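Local atomic coordinates of modulator of the activity of Ets CG15085-PA (Drosophila melanogaster, PDB entry 1SV0), a protein that probably regulates Ets-family transcription by pairing its SAM domain with that of the repressor Yan and so depolymerizing it. Residues C[12-16]-C[17-21]; C[42-46]-C[47-51]. All blocks are in the same frame, centred on the assembly; numbering follows the deposited sequence.

Overall arrangement
Both contacts are local, each knitting a loop to the first turn of the helix that follows it within one small SAM domain. From the N terminus, contact 1 closes first, where residues 12-16 run into helix 16-30; contact 2 opens later, where residues 42-46, downstream of helix 37-40, enter helix 46-51. The two are in series, yet their centres lie about 8 Å apart. Of two probable hydrogen bonds between them, Trp14 O to Gly46 N (2.8 Å) joins the loop before helix 16-30 to the start of helix 46-51, and Trp20 NE1 to Phe42 O (2.9 Å) joins helix 16-30 to residues 42-46. Both contacts also meet the chain of Ets DNA-binding protein pokkuri.

Contact 1. Residues C[12-16]-C[17-21]; sequences RDWTR and ADVWK
Thr15 and Asp18 form a capping box at the start of helix 16-30. Thr15 OG1, set between its backbone N and carbonyl carbon (chi1 59°), faces the helix and accepts from Asp18 N at 3.3 Å. In return Asp18 OD2 takes the amide of Thr15, N to OD2 3.1 Å and nearly straight at 171°; the N-H arrives on the anti side of the carboxylate, 30° out of its plane. With CG lying beside its own backbone N, Asp18 turns OD2 back to Thr15, and this oxygen also accepts from a water, while OD1 forms a salt bridge with Lys21 NZ (3.6 Å), one turn on. Asp18 CB, 3.8 Å from Trp14 CB, meets the base of the indole, whose NE1 is spent on the carbonyl of Pro8. Farther along, the Arg16 and Trp20 side chains run side by side, Arg16 CG 3.6 Å from Trp20 NE1, which is bonded to Phe42. Were Asp18 replaced by an alanine, the Thr15 amide would probably lose this acceptor and Lys21 this salt bridge, leaving the Thr15 OG1 half of the capping box. Thr15 as N-cap and Asp18 in the first turn thus satisfy each other's backbone N-H, and the helix dipole is likely to favour the aspartate's charge there.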
loop_
_atom_site.group_PDB
_atom_site.type_symbol
_atom_site.label_atom_id
_atom_site.label_comp_id
_atom_site.label_asym_id
_atom_site.label_seq_id
_atom_site.Cartn_x
_atom_site.Cartn_y
_atom_site.Cartn_z
ATOM N N ARG C 12 -0.677 12.183 -1.309
ATOM C CA ARG C 12 -1.709 11.335 -1.891
ATOM C C ARG C 12 -1.601 11.299 -3.410
ATOM O O ARG C 12 -2.184 10.438 -4.062
ATOM C CB ARG C 12 -3.093 11.828 -1.457
ATOM C CG ARG C 12 -3.341 11.654 0.032
ATOM C CD ARG C 12 -4.624 12.345 0.488
ATOM N NE ARG C 12 -4.546 13.794 0.320
ATOM C CZ ARG C 12 -5.458 14.651 0.775
ATOM N NH1 ARG C 12 -6.521 14.203 1.429
ATOM N NH2 ARG C 12 -5.300 15.956 0.584
ATOM N N ASP C 13 -0.847 12.231 -3.981
ATOM C CA ASP C 13 -0.668 12.253 -5.425
ATOM C C ASP C 13 0.608 11.504 -5.818
ATOM O O ASP C 13 0.924 11.392 -6.998
ATOM C CB ASP C 13 -0.575 13.692 -5.949
ATOM C CG ASP C 13 -1.847 14.486 -5.716
ATOM O OD1 ASP C 13 -2.929 13.867 -5.607
ATOM O OD2 ASP C 13 -1.764 15.734 -5.663
ATOM N N TRP C 14 1.330 10.985 -4.833
ATOM C CA TRP C 14 2.582 10.278 -5.109
ATOM C C TRP C 14 2.425 8.942 -5.834
ATOM O O TRP C 14 1.608 8.101 -5.451
ATOM C CB TRP C 14 3.353 10.028 -3.804
ATOM C CG TRP C 14 3.981 11.244 -3.176
ATOM C CD1 TRP C 14 3.893 12.542 -3.611
ATOM C CD2 TRP C 14 4.792 11.274 -1.993
ATOM N NE1 TRP C 14 4.599 13.373 -2.770
ATOM C CE2 TRP C 14 5.159 12.623 -1.770
ATOM C CE3 TRP C 14 5.243 10.292 -1.096
ATOM C CZ2 TRP C 14 5.958 13.015 -0.687
ATOM C CZ3 TRP C 14 6.038 10.683 -0.016
ATOM C CH2 TRP C 14 6.386 12.034 0.178
ATOM N N THR C 15 3.206 8.749 -6.889
ATOM C CA THR C 15 3.187 7.475 -7.610
ATOM C C THR C 15 4.222 6.620 -6.881
ATOM O O THR C 15 4.790 7.055 -5.880
ATOM C CB THR C 15 3.658 7.636 -9.051
ATOM O OG1 THR C 15 4.988 8.174 -9.038
ATOM C CG2 THR C 15 2.719 8.580 -9.829
ATOM N N ARG C 16 4.476 5.413 -7.369
ATOM C CA ARG C 16 5.471 4.568 -6.721
ATOM C C ARG C 16 6.829 5.233 -6.908
ATOM O O ARG C 16 7.657 5.248 -5.991
ATOM C CB ARG C 16 5.477 3.165 -7.339
ATOM C CG ARG C 16 6.476 2.216 -6.694
ATOM C CD ARG C 16 6.206 0.789 -7.128
ATOM N NE ARG C 16 6.584 0.562 -8.511
ATOM C CZ ARG C 16 6.189 -0.482 -9.226
ATOM N NH1 ARG C 16 5.394 -1.399 -8.684
ATOM N NH2 ARG C 16 6.592 -0.610 -10.481
ATOM N N ALA C 17 7.045 5.801 -8.094
ATOM C CA ALA C 17 8.301 6.487 -8.401
ATOM C C ALA C 17 8.588 7.591 -7.375
ATOM O O ALA C 17 9.722 7.733 -6.915
ATOM C CB ALA C 17 8.251 7.082 -9.805
ATOM N N ASP C 18 7.566 8.375 -7.036
ATOM C CA ASP C 18 7.721 9.443 -6.047
ATOM C C ASP C 18 8.062 8.841 -4.680
ATOM O O ASP C 18 8.952 9.324 -3.979
ATOM C CB ASP C 18 6.439 10.283 -5.946
ATOM C CG ASP C 18 6.144 11.054 -7.225
ATOM O OD1 ASP C 18 7.109 11.546 -7.863
ATOM O OD2 ASP C 18 4.952 11.174 -7.588
ATOM N N VAL C 19 7.347 7.789 -4.299
ATOM C CA VAL C 19 7.615 7.124 -3.028
ATOM C C VAL C 19 9.099 6.732 -2.921
ATOM O O VAL C 19 9.743 6.952 -1.891
ATOM C CB VAL C 19 6.756 5.852 -2.876
ATOM C CG1 VAL C 19 7.252 5.025 -1.693
ATOM C CG2 VAL C 19 5.291 6.239 -2.675
ATOM N N TRP C 20 9.628 6.146 -3.989
ATOM C CA TRP C 20 11.025 5.714 -4.017
ATOM C C TRP C 20 11.999 6.879 -3.898
ATOM O O TRP C 20 12.997 6.786 -3.185
ATOM C CB TRP C 20 11.293 4.918 -5.299
ATOM C CG TRP C 20 10.762 3.522 -5.232
ATOM C CD1 TRP C 20 9.658 3.090 -4.540
ATOM C CD2 TRP C 20 11.306 2.369 -5.879
ATOM N NE1 TRP C 20 9.487 1.731 -4.719
ATOM C CE2 TRP C 20 10.484 1.267 -5.536
ATOM C CE3 TRP C 20 12.413 2.155 -6.713
ATOM C CZ2 TRP C 20 10.738 -0.031 -5.998
ATOM C CZ3 TRP C 20 12.666 0.862 -7.171
ATOM C CH2 TRP C 20 11.830 -0.212 -6.810
ATOM N N LYS C 21 11.714 7.971 -4.598
ATOM C CA LYS C 21 12.566 9.150 -4.523
ATOM C C LYS C 21 12.541 9.714 -3.099
ATOM O O LYS C 21 13.580 10.130 -2.573
ATOM C CB LYS C 21 12.114 10.194 -5.555
ATOM C CG LYS C 21 12.730 9.939 -6.936
ATOM C CD LYS C 21 11.874 10.433 -8.085
ATOM C CE LYS C 21 11.327 11.832 -7.889
ATOM N NZ LYS C 21 10.420 12.198 -9.029
HETATM O O HOH W 1 3.324 12.397 -9.116
#

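Contact 2. Residues C[42-46]-C[47-51]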
loop_
_atom_site.group_PDB
_atom_site.type_symbol
_atom_site.label_atom_id
_atom_site.label_comp_id
_atom_site.label_asym_id
_atom_site.label_seq_id
_atom_site.Cartn_x
_atom_site.Cartn_y
_atom_site.Cartn_z
ATOM N N PHE C 42 9.034 -1.108 -0.474
ATOM C CA PHE C 42 7.852 -0.273 -0.667
ATOM C C PHE C 42 7.437 -0.152 -2.131
ATOM O O PHE C 42 7.523 0.927 -2.719
ATOM C CB PHE C 42 8.092 1.144 -0.118
ATOM C CG PHE C 42 8.449 1.189 1.340
ATOM C CD1 PHE C 42 9.747 0.929 1.762
ATOM C CD2 PHE C 42 7.491 1.524 2.294
ATOM C CE1 PHE C 42 10.088 1.010 3.112
ATOM C CE2 PHE C 42 7.819 1.606 3.645
ATOM C CZ PHE C 42 9.126 1.347 4.053
ATOM N N PRO C 43 6.993 -1.258 -2.744
ATOM C CA PRO C 43 6.571 -1.223 -4.144
ATOM C C PRO C 43 5.113 -0.736 -4.222
ATOM O O PRO C 43 4.226 -1.496 -4.616
ATOM C CB PRO C 43 6.715 -2.683 -4.571
ATOM C CG PRO C 43 6.277 -3.412 -3.337
ATOM C CD PRO C 43 6.979 -2.638 -2.221
ATOM N N MET C 44 4.874 0.521 -3.852
ATOM C CA MET C 44 3.522 1.081 -3.840
ATOM C C MET C 44 3.554 2.608 -3.941
ATOM O O MET C 44 4.623 3.211 -3.828
ATOM C CB MET C 44 2.831 0.677 -2.539
ATOM C CG MET C 44 3.608 1.143 -1.305
ATOM S SD MET C 44 2.977 0.547 0.285
ATOM C CE MET C 44 3.736 -1.077 0.339
ATOM N N ASN C 45 2.387 3.229 -4.122
ATOM C CA ASN C 45 2.304 4.688 -4.238
ATOM C C ASN C 45 1.881 5.369 -2.934
ATOM O O ASN C 45 1.756 4.720 -1.894
ATOM C CB ASN C 45 1.345 5.095 -5.374
ATOM C CG ASN C 45 -0.112 4.715 -5.098
ATOM O OD1 ASN C 45 -0.470 4.312 -3.997
ATOM N ND2 ASN C 45 -0.958 4.861 -6.113
ATOM N N GLY C 46 1.674 6.683 -2.988
ATOM C CA GLY C 46 1.282 7.419 -1.797
ATOM C C GLY C 46 -0.044 6.977 -1.183
ATOM O O GLY C 46 -0.182 6.946 0.044
ATOM N N LYS C 47 -1.020 6.638 -2.020
ATOM C CA LYS C 47 -2.324 6.193 -1.521
ATOM C C LYS C 47 -2.145 5.007 -0.586
ATOM O O LYS C 47 -2.788 4.927 0.463
ATOM C CB LYS C 47 -3.240 5.779 -2.674
ATOM C CG LYS C 47 -3.864 6.932 -3.452
ATOM C CD LYS C 47 -5.102 6.434 -4.194
ATOM C CE LYS C 47 -5.981 7.580 -4.678
ATOM N NZ LYS C 47 -7.239 7.074 -5.308
ATOM N N ALA C 48 -1.265 4.089 -0.980
ATOM C CA ALA C 48 -0.979 2.902 -0.182
ATOM C C ALA C 48 -0.297 3.283 1.125
ATOM O O ALA C 48 -0.609 2.723 2.181
ATOM C CB ALA C 48 -0.088 1.924 -0.976
ATOM N N LEU C 49 0.631 4.237 1.054
ATOM C CA LEU C 49 1.362 4.677 2.244
ATOM C C LEU C 49 0.421 5.257 3.301
ATOM O O LEU C 49 0.637 5.073 4.500
ATOM C CB LEU C 49 2.446 5.701 1.853
ATOM C CG LEU C 49 3.910 5.297 2.088
ATOM C CD1 LEU C 49 4.164 3.879 1.606
ATOM C CD2 LEU C 49 4.833 6.283 1.373
ATOM N N CYS C 50 -0.627 5.943 2.853
ATOM C CA CYS C 50 -1.613 6.527 3.767
ATOM C C CYS C 50 -2.255 5.456 4.638
ATOM O O CYS C 50 -2.645 5.715 5.780
ATOM C CB CYS C 50 -2.720 7.235 2.985
ATOM S SG CYS C 50 -2.234 8.771 2.208
ATOM N N LEU C 51 -2.376 4.258 4.084
ATOM C CA LEU C 51 -2.981 3.136 4.787
ATOM C C LEU C 51 -2.002 2.427 5.723
ATOM O O LEU C 51 -2.421 1.658 6.580
ATOM C CB LEU C 51 -3.542 2.127 3.768
ATOM C CG LEU C 51 -4.855 2.447 3.034
ATOM C CD1 LEU C 51 -4.927 3.909 2.654
ATOM C CD2 LEU C 51 -4.972 1.566 1.802
#
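Asn45 caps helix 46-51 by offering its side-chain OD1 to the backbone N of Ala48. With CG between the backbone N and carbonyl carbon (chi1 66°), OD1 swings round to the helix start and accepts from Ala48 N at 3.1 Å; the donor sits close to the line of the C=O bond, at a C=O...N angle of 165°. The other end of this amide, ND2, donates to the carbonyl of Glu28 in the chain of Ets DNA-binding protein pokkuri, so the group is gripped at both ends and its flip is fixed. Lys47 lies alongside Asn45, its CB 3.4 Å from Asn45 OD1, and its extended chain carries NZ to a salt bridge with the carboxylate of that same Glu28.

Backbone bonds continue the turn: Leu49 N to Asn45 O is 3.2 Å and Cys50 N to Gly46 O is 3.0 Å.

Apolar packing joins Phe42, Met44, Ala48 and Leu49. Met44 CB rests 3.5 Å from Ala48 CB. With CG between the backbone N and the carbonyl carbon (chi1 58°) and chi2 near trans, Met44 SD comes 3.8 Å from Leu49 CD1, the two side chains crossing at about a right angle. The same methyl of Leu49 meets Phe42 at CD2, 4.1 Å away. Around this group stand Tyr57 of helix 54-60 and Val19 and Trp22 of helix 16-30, which places it in the SAM core.

One helix start thus has two chemistries: methyls, thioether and ring pack inward, Met44 also touching Gly60 of the partner chain, while the capping amide and the lysine charge engage that chain, making the N-cap part of the binding surface as well as of the fold.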